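Local coordinates for protein c-di-GMP synthase (Capnocytophaga granulosa, PDB 6WT9) that makes the second messenger 3',3'-c-di-GMP from two molecules of GTP in a bacterial CBASS antiphage defence system, at residues A[16-19]-A[20-24]; A[178-181]-A[182-185]. One frame throughout, in Å; residues are numbered along the deposited sequence.

Contact 1: residues A[16-19]-A[20-24]; sequences RSNP and EKLQE
With its CG trans to the main-chain nitrogen (chi1 -175°), Asn18 swings its carboxamide across the turn to Leu22, and a chi2 of 8° sets the flat group so that both of its ends meet the backbone of that one residue. OD1 of Asn18 accepts from Leu22 N at 3.1 Å, the donor lying a little off the carbonyl plane. ND2 of Asn18 gives a hydrogen to Leu22 O at 3.0 Å, and this acceptor lies close to the plane of the amide. Two bonds to one residue fix the rotation of the carboxamide. The backbone supplies a third bond: residues 18-21 form a type I turn, with Pro19 and Glu20 at its corners, closed by Lys21 N to Asn18 O at 3.1 Å. Lys21 follows at positive phi (57°), and Leu22 comes next, at the N-cap position of helix 23-32. Tyr56 OH bonds to both Asn18 OD1 and Glu20 N, tying the corner to helix 54-71. The whole unit is an interhelical connection: helix 6-17 ends just before Asn18, helix 23-32 starts just after Leu22, and Leu22 rests on Glu55 and Tyr56 of helix 54-71.

Contact 2: residues A[178-181]-A[182-185]; sequences ITNK and SMGR
Asn180 and Arg185 close a beta hairpin as an antiparallel hydrogen-bonded pair, and Gly184, which also faces Asn180, makes the closure a G1 beta bulge. The backbone bonds come first. Asn180 N donates to Arg185 O at 2.9 Å, whereas the return bond, Arg185 N to Asn180 O, is weak at 3.4 Å. The same carbonyl takes a shorter but bent bond from Gly184 N, 2.6 Å from Asn180 O, and a further weak one from Met183 N. One oxygen thus faces three successive N-H groups, two of them weakly bonded, as the chain curls round it. Gly184 sits at phi 67°, a value that favours glycine and is the usual conformation at the first position of this bulge.

A side-chain bond reinforces the turn. Asn180 holds CG trans to its own N (chi1 -169°), which brings OD1 over the 181-183 bend, where it accepts from Met183 N at 3.1 Å; the donor stands well above the carboxamide plane.

Van der Waals packing against the amide completes the set. Met183 is a selenomethionine, and its chain crosses the Asn180 amide at an angle, while the Met183 side chain also touches Glu62 of helix 54-71. CG of Met183 lies 3.5 Å from Asn180 OD1, and its SE comes to 3.7 Å from Asn180 ND2.

Contacts 1 and 2 show the same economy in two settings: in each, an asparagine near the end of a regular element turns its side-chain oxygen back onto the backbone of the turn that follows. Contact 1 joins two helices, whereas contact 2 joins strands 176-180 and 185-194 of the central sheet. Their centres are 18 Å apart, yet they meet at one point, where Glu20 OE2 lies 3.7 Å from Arg185 NH2, a long and weak charge pairing. Tyr95 touches Pro19, Glu20 and Arg185, and helix 54-71 borders both turns. Each lies about 20 Å from the centre of the chain, measured between centres.

Contact 1: residues A[16-19]-A[20-24]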
loop_
_atom_site.group_PDB
_atom_site.type_symbol
_atom_site.label_atom_id
_atom_site.label_comp_id
_atom_site.label_asym_id
_atom_site.label_seq_id
_atom_site.Cartn_x
_atom_site.Cartn_y
_atom_site.Cartn_z
ATOM N N ARG A 16 4.932 13.643 7.120
ATOM C CA ARG A 16 4.934 12.379 6.394
ATOM C C ARG A 16 4.055 12.453 5.150
ATOM O O ARG A 16 4.488 12.083 4.054
ATOM C CB ARG A 16 4.472 11.251 7.317
ATOM C CG ARG A 16 4.323 9.898 6.639
ATOM C CD ARG A 16 3.702 8.891 7.595
ATOM N NE ARG A 16 4.515 8.726 8.796
ATOM C CZ ARG A 16 4.026 8.462 10.004
ATOM N NH1 ARG A 16 2.714 8.338 10.181
ATOM N NH2 ARG A 16 4.850 8.332 11.037
ATOM N N SER A 17 2.819 12.934 5.300
ATOM C CA SER A 17 1.894 12.991 4.175
ATOM C C SER A 17 2.068 14.242 3.324
ATOM O O SER A 17 1.709 14.225 2.142
ATOM C CB SER A 17 0.446 12.911 4.675
ATOM O OG SER A 17 0.142 13.974 5.561
ATOM N N ASN A 18 2.611 15.318 3.891
ATOM C CA ASN A 18 2.806 16.584 3.186
ATOM C C ASN A 18 4.215 17.087 3.481
ATOM O O ASN A 18 4.398 18.092 4.178
ATOM C CB ASN A 18 1.742 17.600 3.610
ATOM C CG ASN A 18 1.820 18.901 2.834
ATOM O OD1 ASN A 18 2.579 19.027 1.873
ATOM N ND2 ASN A 18 1.027 19.880 3.252
ATOM N N PRO A 19 5.240 16.401 2.964
ATOM C CA PRO A 19 6.618 16.772 3.327
ATOM C C PRO A 19 7.044 18.125 2.788
ATOM O O PRO A 19 7.880 18.789 3.414
ATOM C CB PRO A 19 7.456 15.636 2.725
ATOM C CG PRO A 19 6.643 15.147 1.577
ATOM C CD PRO A 19 5.206 15.273 2.017
ATOM N N GLU A 20 6.506 18.553 1.649
ATOM C CA GLU A 20 6.835 19.864 1.104
ATOM C C GLU A 20 6.060 20.988 1.777
ATOM O O GLU A 20 6.268 22.154 1.428
ATOM C CB GLU A 20 6.585 19.881 -0.405
ATOM C CG GLU A 20 7.323 18.778 -1.147
ATOM C CD GLU A 20 7.189 18.887 -2.652
ATOM O OE1 GLU A 20 6.690 19.925 -3.133
ATOM O OE2 GLU A 20 7.586 17.932 -3.353
ATOM N N LYS A 21 5.180 20.660 2.726
ATOM C CA LYS A 21 4.451 21.652 3.516
ATOM C C LYS A 21 3.655 22.603 2.625
ATOM O O LYS A 21 3.655 23.819 2.824
ATOM C CB LYS A 21 5.400 22.427 4.434
ATOM C CG LYS A 21 6.134 21.547 5.431
ATOM C CD LYS A 21 7.216 22.321 6.164
ATOM C CE LYS A 21 7.962 21.425 7.140
ATOM N NZ LYS A 21 9.099 22.136 7.788
ATOM N N LEU A 22 2.977 22.042 1.628
ATOM C CA LEU A 22 2.120 22.839 0.760
ATOM C C LEU A 22 0.914 23.322 1.554
ATOM O O LEU A 22 0.156 22.511 2.098
ATOM C CB LEU A 22 1.687 22.016 -0.451
ATOM C CG LEU A 22 2.845 21.397 -1.239
ATOM C CD1 LEU A 22 2.344 20.621 -2.447
ATOM C CD2 LEU A 22 3.839 22.470 -1.661
ATOM N N GLN A 23 0.742 24.644 1.629
ATOM C CA GLN A 23 -0.285 25.212 2.495
ATOM C C GLN A 23 -1.690 24.922 1.981
ATOM O O GLN A 23 -2.630 24.821 2.781
ATOM C CB GLN A 23 -0.069 26.718 2.643
ATOM C CG GLN A 23 -0.974 27.374 3.669
ATOM C CD GLN A 23 -0.788 26.805 5.061
ATOM O OE1 GLN A 23 0.334 26.529 5.488
ATOM N NE2 GLN A 23 -1.892 26.620 5.777
ATOM N N GLU A 24 -1.859 24.784 0.663
ATOM C CA GLU A 24 -3.181 24.475 0.125
ATOM C C GLU A 24 -3.686 23.127 0.625
ATOM O O GLU A 24 -4.895 22.945 0.805
ATOM C CB GLU A 24 -3.153 24.505 -1.406
ATOM C CG GLU A 24 -2.219 23.491 -2.055
ATOM C CD GLU A 24 -0.793 23.997 -2.200
ATOM O OE1 GLU A 24 -0.462 25.045 -1.606
ATOM O OE2 GLU A 24 -0.004 23.344 -2.917
#

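Contact 2: residues A[178-181]-A[182-185]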
loop_
_atom_site.group_PDB
_atom_site.type_symbol
_atom_site.label_atom_id
_atom_site.label_comp_id
_atom_site.label_asym_id
_atom_site.label_seq_id
_atom_site.Cartn_x
_atom_site.Cartn_y
_atom_site.Cartn_z
ATOM N N ILE A 178 15.393 2.848 -9.078
ATOM C CA ILE A 178 15.987 4.057 -9.626
ATOM C C ILE A 178 15.514 5.249 -8.808
ATOM O O ILE A 178 14.507 5.194 -8.097
ATOM C CB ILE A 178 15.653 4.259 -11.122
ATOM C CG1 ILE A 178 14.160 4.553 -11.320
ATOM C CG2 ILE A 178 16.080 3.043 -11.933
ATOM C CD1 ILE A 178 13.831 6.033 -11.496
ATOM N N THR A 179 16.258 6.345 -8.928
ATOM C CA THR A 179 15.911 7.607 -8.289
ATOM C C THR A 179 15.919 8.698 -9.347
ATOM O O THR A 179 16.956 8.959 -9.965
ATOM C CB THR A 179 16.887 7.951 -7.160
ATOM O OG1 THR A 179 16.778 6.973 -6.118
ATOM C CG2 THR A 179 16.583 9.331 -6.593
ATOM N N ASN A 180 14.763 9.315 -9.568
ATOM C CA ASN A 180 14.666 10.492 -10.425
ATOM C C ASN A 180 15.094 11.690 -9.586
ATOM O O ASN A 180 14.304 12.232 -8.810
ATOM C CB ASN A 180 13.247 10.651 -10.962
ATOM C CG ASN A 180 13.146 11.697 -12.062
ATOM O OD1 ASN A 180 13.750 12.766 -11.981
ATOM N ND2 ASN A 180 12.375 11.389 -13.100
ATOM N N LYS A 181 16.358 12.098 -9.729
ATOM C CA LYS A 181 16.879 13.182 -8.903
ATOM C C LYS A 181 16.207 14.511 -9.222
ATOM O O LYS A 181 16.149 15.396 -8.360
ATOM C CB LYS A 181 18.394 13.299 -9.075
ATOM C CG LYS A 181 19.156 12.035 -8.715
ATOM C CD LYS A 181 20.634 12.319 -8.489
ATOM C CE LYS A 181 21.266 12.994 -9.694
ATOM N NZ LYS A 181 22.715 13.260 -9.478
ATOM N N SER A 182 15.698 14.672 -10.445
ATOM C CA SER A 182 14.991 15.900 -10.792
ATOM C C SER A 182 13.666 16.015 -10.051
ATOM O O SER A 182 13.241 17.126 -9.713
ATOM C CB SER A 182 14.762 15.964 -12.302
ATOM O OG SER A 182 14.025 17.121 -12.657
HETATM N N MSE A 183 13.009 14.890 -9.782
HETATM C CA MSE A 183 11.702 14.899 -9.136
HETATM C C MSE A 183 11.768 14.476 -7.675
HETATM O O MSE A 183 10.826 14.698 -6.917
HETATM C CB MSE A 183 10.733 13.982 -9.883
HETATM C CG MSE A 183 10.613 14.266 -11.366
HETATM SE SE MSE A 183 9.241 13.161 -12.195
HETATM C CE MSE A 183 7.687 13.855 -11.242
ATOM N N GLY A 184 12.880 13.859 -7.284
ATOM C CA GLY A 184 13.003 13.339 -5.936
ATOM C C GLY A 184 12.085 12.175 -5.639
ATOM O O GLY A 184 11.598 12.049 -4.511
ATOM N N ARG A 185 11.830 11.318 -6.626
ATOM C CA ARG A 185 10.940 10.178 -6.478
ATOM C C ARG A 185 11.678 8.893 -6.833
ATOM O O ARG A 185 12.596 8.892 -7.658
ATOM C CB ARG A 185 9.697 10.322 -7.367
ATOM C CG ARG A 185 8.855 11.557 -7.086
ATOM C CD ARG A 185 8.279 11.536 -5.679
ATOM N NE ARG A 185 7.294 12.596 -5.478
ATOM C CZ ARG A 185 7.592 13.833 -5.092
ATOM N NH1 ARG A 185 8.852 14.172 -4.859
ATOM N NH2 ARG A 185 6.629 14.731 -4.938
#